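Local coordinates for protein histidine--tRNA ligase (Thermus thermophilus, PDB 1H4V) that joins L-histidine to tRNA(His) at the expense of ATP, working as a homodimeric class II aminoacyl-tRNA synthetase, at residues A[182-191]-A[212-222]; A[259-270]-A[283-291]. One frame throughout, in Å; residues are numbered along the deposited sequence.

Contact 1: A[182-191]-A[212-222]; sequences VLSPHREALS and RDQALLKELGV
Leu-216 and Leu-220 of helix 211-220 press against the end of helix 169-183, the 3-10 segment that follows, which ends at Ala-189, and Leu-190 just beyond it. The contact is an apolar helix-against-turn packing in the insertion between the two catalytic regions of this class II synthetase, and no hydrogen bond crosses it. Leu-216 is the central plug. From CB, its CG swings opposite the backbone N (chi1 179°), which carries the branch point out to Ala-189. There CG sits 3.9 Å from Ala-189 CB, and the fork straddles this methyl, with CD1 3.5 Å from Ala-189 CB on one arm. The other arm, CD2, also reaches that methyl and lies 3.4 Å from Leu-190 CD2. Alanine suits the spot because its single methyl fits between the two tips of the leucine.

Leu-220, one helical turn on, sets CD2 over one face of the His-186 ring, 3.9 Å from the centroid and 25° off the normal, a CH-pi contact; CD1 sits between that ring and Leu-183, 3.6 Å from Leu-183 CD2. Leu-183 is buried and also reaches Leu-198, so its branched end packs between helix 211-220 and helix 192-200.

Asp-213 is the polar exception. Its OD1 is 3.3 Å from Leu-190 CA and rests against carbon, whereas OD2 accepts a hydrogen bond from Ser-194 OG. The aspartate thus ties helix 211-220 to helix 192-200 while backing Leu-190. Beyond the helix, Gly-221 takes a positive phi (55°), easy for glycine, and the chain turns to bring two beta-branched residues together: Val-222 CG1 touches Val-182 CG1 at 3.4 Å.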
loop_
_atom_site.group_PDB
_atom_site.type_symbol
_atom_site.label_atom_id
_atom_site.label_comp_id
_atom_site.label_asym_id
_atom_site.label_seq_id
_atom_site.Cartn_x
_atom_site.Cartn_y
_atom_site.Cartn_z
ATOM N N VAL A 182 -42.016 21.225 -7.757
ATOM C CA VAL A 182 -41.263 22.430 -8.072
ATOM C C VAL A 182 -40.437 22.356 -9.355
ATOM O O VAL A 182 -40.303 23.349 -10.071
ATOM C CB VAL A 182 -40.318 22.801 -6.904
ATOM C CG1 VAL A 182 -39.298 23.833 -7.353
ATOM C CG2 VAL A 182 -41.125 23.340 -5.750
ATOM N N LEU A 183 -39.883 21.187 -9.651
ATOM C CA LEU A 183 -39.048 21.050 -10.837
ATOM C C LEU A 183 -39.739 20.562 -12.104
ATOM O O LEU A 183 -39.175 20.682 -13.189
ATOM C CB LEU A 183 -37.851 20.149 -10.525
ATOM C CG LEU A 183 -36.879 20.723 -9.496
ATOM C CD1 LEU A 183 -35.825 19.691 -9.136
ATOM C CD2 LEU A 183 -36.234 21.975 -10.063
ATOM N N SER A 184 -40.948 20.018 -11.983
ATOM C CA SER A 184 -41.670 19.536 -13.165
ATOM C C SER A 184 -42.005 20.658 -14.150
ATOM O O SER A 184 -41.679 20.568 -15.334
ATOM C CB SER A 184 -42.951 18.799 -12.763
ATOM O OG SER A 184 -42.653 17.489 -12.310
ATOM N N PRO A 185 -42.659 21.732 -13.677
ATOM C CA PRO A 185 -42.996 22.834 -14.584
ATOM C C PRO A 185 -41.778 23.554 -15.172
ATOM O O PRO A 185 -41.916 24.570 -15.847
ATOM C CB PRO A 185 -43.864 23.744 -13.713
ATOM C CG PRO A 185 -43.369 23.474 -12.330
ATOM C CD PRO A 185 -43.213 21.978 -12.335
ATOM N N HIS A 186 -40.591 23.021 -14.915
ATOM C CA HIS A 186 -39.350 23.599 -15.425
ATOM C C HIS A 186 -38.535 22.515 -16.124
ATOM O O HIS A 186 -37.333 22.656 -16.333
ATOM C CB HIS A 186 -38.526 24.188 -14.278
ATOM C CG HIS A 186 -39.146 25.392 -13.642
ATOM N ND1 HIS A 186 -39.270 26.599 -14.294
ATOM C CD2 HIS A 186 -39.669 25.578 -12.406
ATOM C CE1 HIS A 186 -39.841 27.477 -13.490
ATOM N NE2 HIS A 186 -40.094 26.883 -12.337
ATOM N N ARG A 187 -39.214 21.432 -16.477
ATOM C CA ARG A 187 -38.609 20.281 -17.136
ATOM C C ARG A 187 -37.572 20.647 -18.208
ATOM O O ARG A 187 -36.394 20.310 -18.081
ATOM C CB ARG A 187 -39.732 19.430 -17.738
ATOM N N GLU A 188 -38.007 21.348 -19.252
ATOM C CA GLU A 188 -37.112 21.718 -20.344
ATOM C C GLU A 188 -35.860 22.482 -19.932
ATOM O O GLU A 188 -34.966 22.689 -20.751
ATOM C CB GLU A 188 -37.864 22.514 -21.417
ATOM C CG GLU A 188 -38.888 23.499 -20.896
ATOM C CD GLU A 188 -40.274 22.890 -20.797
ATOM O OE1 GLU A 188 -40.466 21.947 -19.998
ATOM O OE2 GLU A 188 -41.175 23.354 -21.529
ATOM N N ALA A 189 -35.783 22.892 -18.670
ATOM C CA ALA A 189 -34.615 23.623 -18.196
ATOM C C ALA A 189 -33.529 22.635 -17.775
ATOM O O ALA A 189 -32.339 22.961 -17.782
ATOM C CB ALA A 189 -34.995 24.526 -17.032
ATOM N N LEU A 190 -33.945 21.425 -17.415
ATOM C CA LEU A 190 -33.002 20.381 -17.022
ATOM C C LEU A 190 -32.407 19.800 -18.309
ATOM O O LEU A 190 -32.234 20.519 -19.282
ATOM C CB LEU A 190 -33.729 19.279 -16.243
ATOM C CG LEU A 190 -34.662 19.745 -15.098
ATOM C CD1 LEU A 190 -35.481 18.570 -14.566
ATOM C CD2 LEU A 190 -33.828 20.341 -13.992
ATOM N N SER A 191 -32.111 18.502 -18.318
ATOM C CA SER A 191 -31.528 17.859 -19.493
ATOM C C SER A 191 -31.452 16.346 -19.334
ATOM O O SER A 191 -31.559 15.835 -18.224
ATOM C CB SER A 191 -30.128 18.422 -19.754
ATOM O OG SER A 191 -29.564 17.838 -20.913
ATOM N N ARG A 212 -25.803 23.181 -16.586
ATOM C CA ARG A 212 -27.142 23.599 -16.988
ATOM C C ARG A 212 -28.130 23.328 -15.854
ATOM O O ARG A 212 -29.005 24.149 -15.574
ATOM C CB ARG A 212 -27.576 22.857 -18.259
ATOM C CG ARG A 212 -28.974 23.216 -18.750
ATOM C CD ARG A 212 -29.245 22.673 -20.151
ATOM N NE ARG A 212 -28.432 23.342 -21.167
ATOM C CZ ARG A 212 -28.487 23.078 -22.471
ATOM N NH1 ARG A 212 -29.318 22.153 -22.932
ATOM N NH2 ARG A 212 -27.708 23.744 -23.317
ATOM N N ASP A 213 -27.984 22.177 -15.201
ATOM C CA ASP A 213 -28.858 21.814 -14.091
ATOM C C ASP A 213 -28.566 22.673 -12.864
ATOM O O ASP A 213 -29.484 23.095 -12.162
ATOM C CB ASP A 213 -28.686 20.339 -13.723
ATOM C CG ASP A 213 -29.352 19.403 -14.714
ATOM O OD1 ASP A 213 -30.565 19.564 -14.963
ATOM O OD2 ASP A 213 -28.666 18.497 -15.235
ATOM N N GLN A 214 -27.287 22.926 -12.606
ATOM C CA GLN A 214 -26.882 23.738 -11.463
ATOM C C GLN A 214 -27.417 25.162 -11.598
ATOM O O GLN A 214 -27.702 25.829 -10.600
ATOM C CB GLN A 214 -25.356 23.772 -11.354
ATOM C CG GLN A 214 -24.720 22.416 -11.100
ATOM C CD GLN A 214 -23.205 22.467 -11.128
ATOM O OE1 GLN A 214 -22.606 22.888 -12.120
ATOM N NE2 GLN A 214 -22.575 22.034 -10.040
ATOM N N ALA A 215 -27.557 25.614 -12.841
ATOM C CA ALA A 215 -28.051 26.954 -13.126
ATOM C C ALA A 215 -29.513 27.112 -12.718
ATOM O O ALA A 215 -29.858 28.029 -11.973
ATOM C CB ALA A 215 -27.885 27.265 -14.609
ATOM N N LEU A 216 -30.370 26.221 -13.208
ATOM C CA LEU A 216 -31.790 26.272 -12.875
ATOM C C LEU A 216 -31.978 26.222 -11.358
ATOM O O LEU A 216 -32.761 26.983 -10.790
ATOM C CB LEU A 216 -32.530 25.096 -13.524
ATOM C CG LEU A 216 -34.033 24.988 -13.253
ATOM C CD1 LEU A 216 -34.767 26.143 -13.918
ATOM C CD2 LEU A 216 -34.553 23.659 -13.779
ATOM N N LEU A 217 -31.249 25.320 -10.708
ATOM C CA LEU A 217 -31.333 25.160 -9.262
ATOM C C LEU A 217 -30.956 26.441 -8.532
ATOM O O LEU A 217 -31.610 26.827 -7.559
ATOM C CB LEU A 217 -30.440 24.004 -8.817
ATOM C CG LEU A 217 -30.867 22.663 -9.423
ATOM C CD1 LEU A 217 -29.841 21.593 -9.105
ATOM C CD2 LEU A 217 -32.236 22.280 -8.886
ATOM N N LYS A 218 -29.907 27.104 -9.009
ATOM C CA LYS A 218 -29.458 28.352 -8.406
ATOM C C LYS A 218 -30.532 29.438 -8.517
ATOM O O LYS A 218 -30.712 30.234 -7.595
ATOM C CB LYS A 218 -28.173 28.824 -9.083
ATOM N N GLU A 219 -31.247 29.466 -9.641
ATOM C CA GLU A 219 -32.295 30.460 -9.855
ATOM C C GLU A 219 -33.565 30.173 -9.063
ATOM O O GLU A 219 -34.139 31.076 -8.455
ATOM C CB GLU A 219 -32.663 30.556 -11.339
ATOM N N LEU A 220 -34.017 28.924 -9.087
ATOM C CA LEU A 220 -35.229 28.554 -8.367
ATOM C C LEU A 220 -35.010 28.609 -6.858
ATOM O O LEU A 220 -35.896 29.022 -6.109
ATOM C CB LEU A 220 -35.690 27.149 -8.771
ATOM C CG LEU A 220 -36.081 26.926 -10.236
ATOM C CD1 LEU A 220 -36.664 25.535 -10.400
ATOM C CD2 LEU A 220 -37.100 27.968 -10.664
ATOM N N GLY A 221 -33.826 28.200 -6.416
ATOM C CA GLY A 221 -33.531 28.207 -4.996
ATOM C C GLY A 221 -34.582 27.425 -4.230
ATOM O O GLY A 221 -35.259 27.964 -3.352
ATOM N N VAL A 222 -34.726 26.147 -4.569
ATOM C CA VAL A 222 -35.705 25.294 -3.912
ATOM C C VAL A 222 -35.356 25.121 -2.437
ATOM O O VAL A 222 -34.244 25.445 -2.007
ATOM C CB VAL A 222 -35.788 23.899 -4.599
ATOM C CG1 VAL A 222 -36.143 24.072 -6.071
ATOM C CG2 VAL A 222 -34.461 23.150 -4.459
#

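Contact 2: A[259-270]-A[283-291]; sequences RGLDYYVRTAFE and GGGGRYDGL
Phe-269 lies over Gly-284 and Gly-285, in the antiparallel beta hairpin 267-272/281-287 of the class II catalytic sheet. The two segments carry the Arg-Gly-Leu-Asp-Tyr-Tyr and Gly-Gly-Arg-Tyr-Asp-Gly signatures of histidyl-tRNA synthetases, which in relatives border the histidine pocket.

The tight part is the hairpin. Phe-269 and Gly-285 form a hydrogen-bonded pair, with Gly-285 N 2.8 Å from Phe-269 O and Phe-269 N 3.0 Å from Gly-285 O; Arg-287 N bonds to Thr-267 O at 2.9 Å. With chi1 at 65°, Phe-269 CG stands between the backbone N and the carbonyl carbon, and the ring leans back across the partner strand. Gly-285 CA then meets one ring face, 4.3 Å from the centroid. Glycine suits its neighbours too: a CB on Gly-284 would strike Phe-269 O, and one on Gly-286 would strike Thr-267 O. Phe-269 also reaches Ala-143, Val-144 and Leu-147 of helix 137-153, so an alanine in its place would probably open a gap between that helix and the glycine strand.

Beyond the corner at Arg-266 the pairing loosens. Val-265 N still bonds to Arg-287 O at 3.1 Å, but a water lies 2.8 Å from Arg-287 O, and only a weak bond joins Gly-290 N to Tyr-263 O. Arg-287 lays its aliphatic part alongside Val-265; within its own segment it is steadied by a salt bridge from NH1 to Asp-289 OD2 at 3.2 Å, while NH2 pairs with Asp-140, and Asp-289 OD2 also accepts from Gly-302 N. At the far end Tyr-263 offers a broad apolar surface. Tyr-288 CB meets its ring at the edge, while Leu-291 CD1 stands over the centre, 4.1 Å from the centroid.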
loop_
_atom_site.group_PDB
_atom_site.type_symbol
_atom_site.label_atom_id
_atom_site.label_comp_id
_atom_site.label_asym_id
_atom_site.label_seq_id
_atom_site.Cartn_x
_atom_site.Cartn_y
_atom_site.Cartn_z
ATOM N N ARG A 259 -27.205 14.318 -0.312
ATOM C CA ARG A 259 -26.851 12.946 -0.663
ATOM C C ARG A 259 -28.049 12.396 -1.433
ATOM O O ARG A 259 -29.089 12.093 -0.845
ATOM C CB ARG A 259 -26.613 12.114 0.597
ATOM C CG ARG A 259 -25.595 12.696 1.574
ATOM C CD ARG A 259 -24.163 12.672 1.057
ATOM N NE ARG A 259 -23.244 13.145 2.089
ATOM C CZ ARG A 259 -21.985 13.503 1.882
ATOM N NH1 ARG A 259 -21.471 13.444 0.667
ATOM N NH2 ARG A 259 -21.243 13.936 2.894
ATOM N N GLY A 260 -27.893 12.276 -2.747
ATOM C CA GLY A 260 -28.977 11.809 -3.592
ATOM C C GLY A 260 -29.343 10.340 -3.558
ATOM O O GLY A 260 -30.518 9.996 -3.713
ATOM N N LEU A 261 -28.356 9.470 -3.358
ATOM C CA LEU A 261 -28.613 8.033 -3.333
ATOM C C LEU A 261 -29.552 7.628 -2.210
ATOM O O LEU A 261 -29.487 8.163 -1.105
ATOM C CB LEU A 261 -27.298 7.263 -3.233
ATOM C CG LEU A 261 -26.351 7.495 -4.414
ATOM C CD1 LEU A 261 -25.045 6.757 -4.171
ATOM C CD2 LEU A 261 -27.011 7.026 -5.708
ATOM N N ASP A 262 -30.417 6.662 -2.505
ATOM C CA ASP A 262 -31.413 6.182 -1.554
ATOM C C ASP A 262 -30.917 5.520 -0.264
ATOM O O ASP A 262 -31.684 5.381 0.691
ATOM C CB ASP A 262 -32.376 5.231 -2.268
ATOM C CG ASP A 262 -33.247 5.939 -3.300
ATOM O OD1 ASP A 262 -34.162 6.687 -2.893
ATOM O OD2 ASP A 262 -33.014 5.752 -4.517
ATOM N N TYR A 263 -29.656 5.111 -0.209
ATOM C CA TYR A 263 -29.177 4.467 1.005
ATOM C C TYR A 263 -28.535 5.413 2.018
ATOM O O TYR A 263 -28.181 4.994 3.120
ATOM C CB TYR A 263 -28.230 3.301 0.665
ATOM C CG TYR A 263 -26.962 3.657 -0.085
ATOM C CD1 TYR A 263 -25.872 4.224 0.576
ATOM C CD2 TYR A 263 -26.831 3.368 -1.441
ATOM C CE1 TYR A 263 -24.680 4.486 -0.091
ATOM C CE2 TYR A 263 -25.647 3.626 -2.116
ATOM C CZ TYR A 263 -24.573 4.183 -1.436
ATOM O OH TYR A 263 -23.395 4.442 -2.102
ATOM N N TYR A 264 -28.397 6.685 1.656
ATOM C CA TYR A 264 -27.828 7.667 2.571
ATOM C C TYR A 264 -28.932 8.141 3.492
ATOM O O TYR A 264 -30.035 8.473 3.043
ATOM C CB TYR A 264 -27.229 8.852 1.816
ATOM C CG TYR A 264 -25.910 8.535 1.150
ATOM C CD1 TYR A 264 -25.813 8.428 -0.240
ATOM C CD2 TYR A 264 -24.757 8.331 1.909
ATOM C CE1 TYR A 264 -24.597 8.128 -0.855
ATOM C CE2 TYR A 264 -23.540 8.032 1.305
ATOM C CZ TYR A 264 -23.467 7.934 -0.074
ATOM O OH TYR A 264 -22.265 7.652 -0.671
ATOM N N VAL A 265 -28.630 8.179 4.783
ATOM C CA VAL A 265 -29.613 8.570 5.782
ATOM C C VAL A 265 -29.004 9.485 6.849
ATOM O O VAL A 265 -27.805 9.436 7.120
ATOM C CB VAL A 265 -30.214 7.281 6.427
ATOM C CG1 VAL A 265 -30.111 7.326 7.935
ATOM C CG2 VAL A 265 -31.646 7.093 5.975
ATOM N N ARG A 266 -29.846 10.325 7.440
ATOM C CA ARG A 266 -29.435 11.251 8.484
ATOM C C ARG A 266 -28.117 11.980 8.220
ATOM O O ARG A 266 -27.907 12.520 7.133
ATOM C CB ARG A 266 -29.397 10.518 9.832
ATOM C CG ARG A 266 -30.749 9.923 10.185
ATOM C CD ARG A 266 -30.830 9.266 11.558
ATOM N NE ARG A 266 -32.175 8.716 11.727
ATOM C CZ ARG A 266 -32.647 8.159 12.835
ATOM N NH1 ARG A 266 -31.892 8.055 13.916
ATOM N NH2 ARG A 266 -33.890 7.712 12.853
ATOM N N THR A 267 -27.239 11.982 9.218
ATOM C CA THR A 267 -25.950 12.672 9.155
ATOM C C THR A 267 -25.166 12.697 7.848
ATOM O O THR A 267 -24.993 11.686 7.175
ATOM C CB THR A 267 -24.989 12.138 10.236
ATOM O OG1 THR A 267 -25.686 12.043 11.481
ATOM C CG2 THR A 267 -23.820 13.082 10.421
ATOM N N ALA A 268 -24.691 13.884 7.507
ATOM C CA ALA A 268 -23.859 14.089 6.331
ATOM C C ALA A 268 -22.937 15.206 6.781
ATOM O O ALA A 268 -23.358 16.090 7.533
ATOM C CB ALA A 268 -24.687 14.531 5.150
ATOM N N PHE A 269 -21.686 15.181 6.342
ATOM C CA PHE A 269 -20.767 16.219 6.759
ATOM C C PHE A 269 -19.572 16.303 5.844
ATOM O O PHE A 269 -19.269 15.367 5.111
ATOM C CB PHE A 269 -20.299 15.963 8.196
ATOM C CG PHE A 269 -19.492 14.718 8.354
ATOM C CD1 PHE A 269 -18.107 14.751 8.215
ATOM C CD2 PHE A 269 -20.114 13.504 8.639
ATOM C CE1 PHE A 269 -17.345 13.587 8.357
ATOM C CE2 PHE A 269 -19.366 12.334 8.784
ATOM C CZ PHE A 269 -17.971 12.377 8.643
ATOM N N GLU A 270 -18.899 17.442 5.906
ATOM C CA GLU A 270 -17.727 17.695 5.093
ATOM C C GLU A 270 -16.802 18.656 5.818
ATOM O O GLU A 270 -17.237 19.424 6.685
ATOM C CB GLU A 270 -18.134 18.298 3.745
ATOM C CG GLU A 270 -18.320 17.278 2.650
ATOM C CD GLU A 270 -18.868 17.882 1.362
ATOM O OE1 GLU A 270 -18.398 18.974 0.973
ATOM O OE2 GLU A 270 -19.763 17.257 0.733
ATOM N N GLY A 283 -12.451 16.109 2.639
ATOM C CA GLY A 283 -13.077 14.831 2.907
ATOM C C GLY A 283 -14.446 15.036 3.525
ATOM O O GLY A 283 -14.833 16.163 3.835
ATOM N N GLY A 284 -15.185 13.949 3.707
ATOM C CA GLY A 284 -16.509 14.060 4.281
ATOM C C GLY A 284 -17.170 12.704 4.332
ATOM O O GLY A 284 -16.553 11.695 4.001
ATOM N N GLY A 285 -18.427 12.669 4.748
ATOM C CA GLY A 285 -19.116 11.397 4.829
ATOM C C GLY A 285 -20.482 11.486 5.468
ATOM O O GLY A 285 -21.203 12.460 5.297
ATOM N N GLY A 286 -20.841 10.453 6.211
ATOM C CA GLY A 286 -22.137 10.448 6.850
ATOM C C GLY A 286 -22.670 9.048 7.038
ATOM O O GLY A 286 -21.973 8.065 6.797
ATOM N N ARG A 287 -23.924 8.973 7.468
ATOM C CA ARG A 287 -24.593 7.711 7.739
ATOM C C ARG A 287 -25.185 7.123 6.457
ATOM O O ARG A 287 -25.649 7.860 5.581
ATOM C CB ARG A 287 -25.658 7.966 8.814
ATOM C CG ARG A 287 -26.446 6.762 9.280
ATOM C CD ARG A 287 -27.176 7.113 10.569
ATOM N NE ARG A 287 -26.266 7.177 11.715
ATOM C CZ ARG A 287 -25.730 6.102 12.293
ATOM N NH1 ARG A 287 -26.012 4.886 11.835
ATOM N NH2 ARG A 287 -24.919 6.231 13.333
ATOM N N TYR A 288 -25.159 5.799 6.346
ATOM C CA TYR A 288 -25.661 5.105 5.157
ATOM C C TYR A 288 -26.271 3.751 5.494
ATOM O O TYR A 288 -25.815 2.715 5.004
ATOM C CB TYR A 288 -24.517 4.893 4.179
ATOM C CG TYR A 288 -23.309 4.273 4.837
ATOM C CD1 TYR A 288 -23.235 2.894 5.059
ATOM C CD2 TYR A 288 -22.254 5.070 5.282
ATOM C CE1 TYR A 288 -22.148 2.332 5.706
ATOM C CE2 TYR A 288 -21.163 4.517 5.931
ATOM C CZ TYR A 288 -21.118 3.150 6.143
ATOM O OH TYR A 288 -20.057 2.606 6.816
ATOM N N ASP A 289 -27.329 3.769 6.290
ATOM C CA ASP A 289 -27.989 2.550 6.740
ATOM C C ASP A 289 -28.544 1.516 5.747
ATOM O O ASP A 289 -28.673 0.349 6.108
ATOM C CB ASP A 289 -29.070 2.938 7.755
ATOM C CG ASP A 289 -28.491 3.691 8.958
ATOM O OD1 ASP A 289 -29.276 4.201 9.783
ATOM O OD2 ASP A 289 -27.244 3.773 9.073
ATOM N N GLY A 290 -28.854 1.897 4.513
ATOM C CA GLY A 290 -29.397 0.910 3.585
ATOM C C GLY A 290 -28.464 0.246 2.574
ATOM O O GLY A 290 -28.915 -0.508 1.710
ATOM N N LEU A 291 -27.163 0.500 2.680
ATOM C CA LEU A 291 -26.203 -0.063 1.742
ATOM C C LEU A 291 -26.014 -1.574 1.877
ATOM O O LEU A 291 -25.853 -2.277 0.874
ATOM C CB LEU A 291 -24.848 0.653 1.884
ATOM C CG LEU A 291 -23.681 0.127 1.044
ATOM C CD1 LEU A 291 -23.974 0.295 -0.430
ATOM C CD2 LEU A 291 -22.428 0.882 1.414
HETATM O O HOH W 1 -25.645 10.582 5.046
#

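From the N terminus, the chain first builds half of the catalytic sheet and leaves it through helix 169-183. Contact 1 then closes a short loop: the chain runs through helix 192-200 and returns along helix 211-220, folding the insertion back on itself. Helix 231-246 follows as the chain comes back to the catalytic region, where contact 2 closes a second loop, the hairpin whose tip at 274-279 is not modelled. The loops neither nest nor cross; they follow in series. Their centres are 24 Å apart and their nearest atoms about 11 Å, so they do not touch: contact 1 joins helix 211-220 to the end of helix 169-183, and contact 2 pairs two neighbouring strands of the sheet.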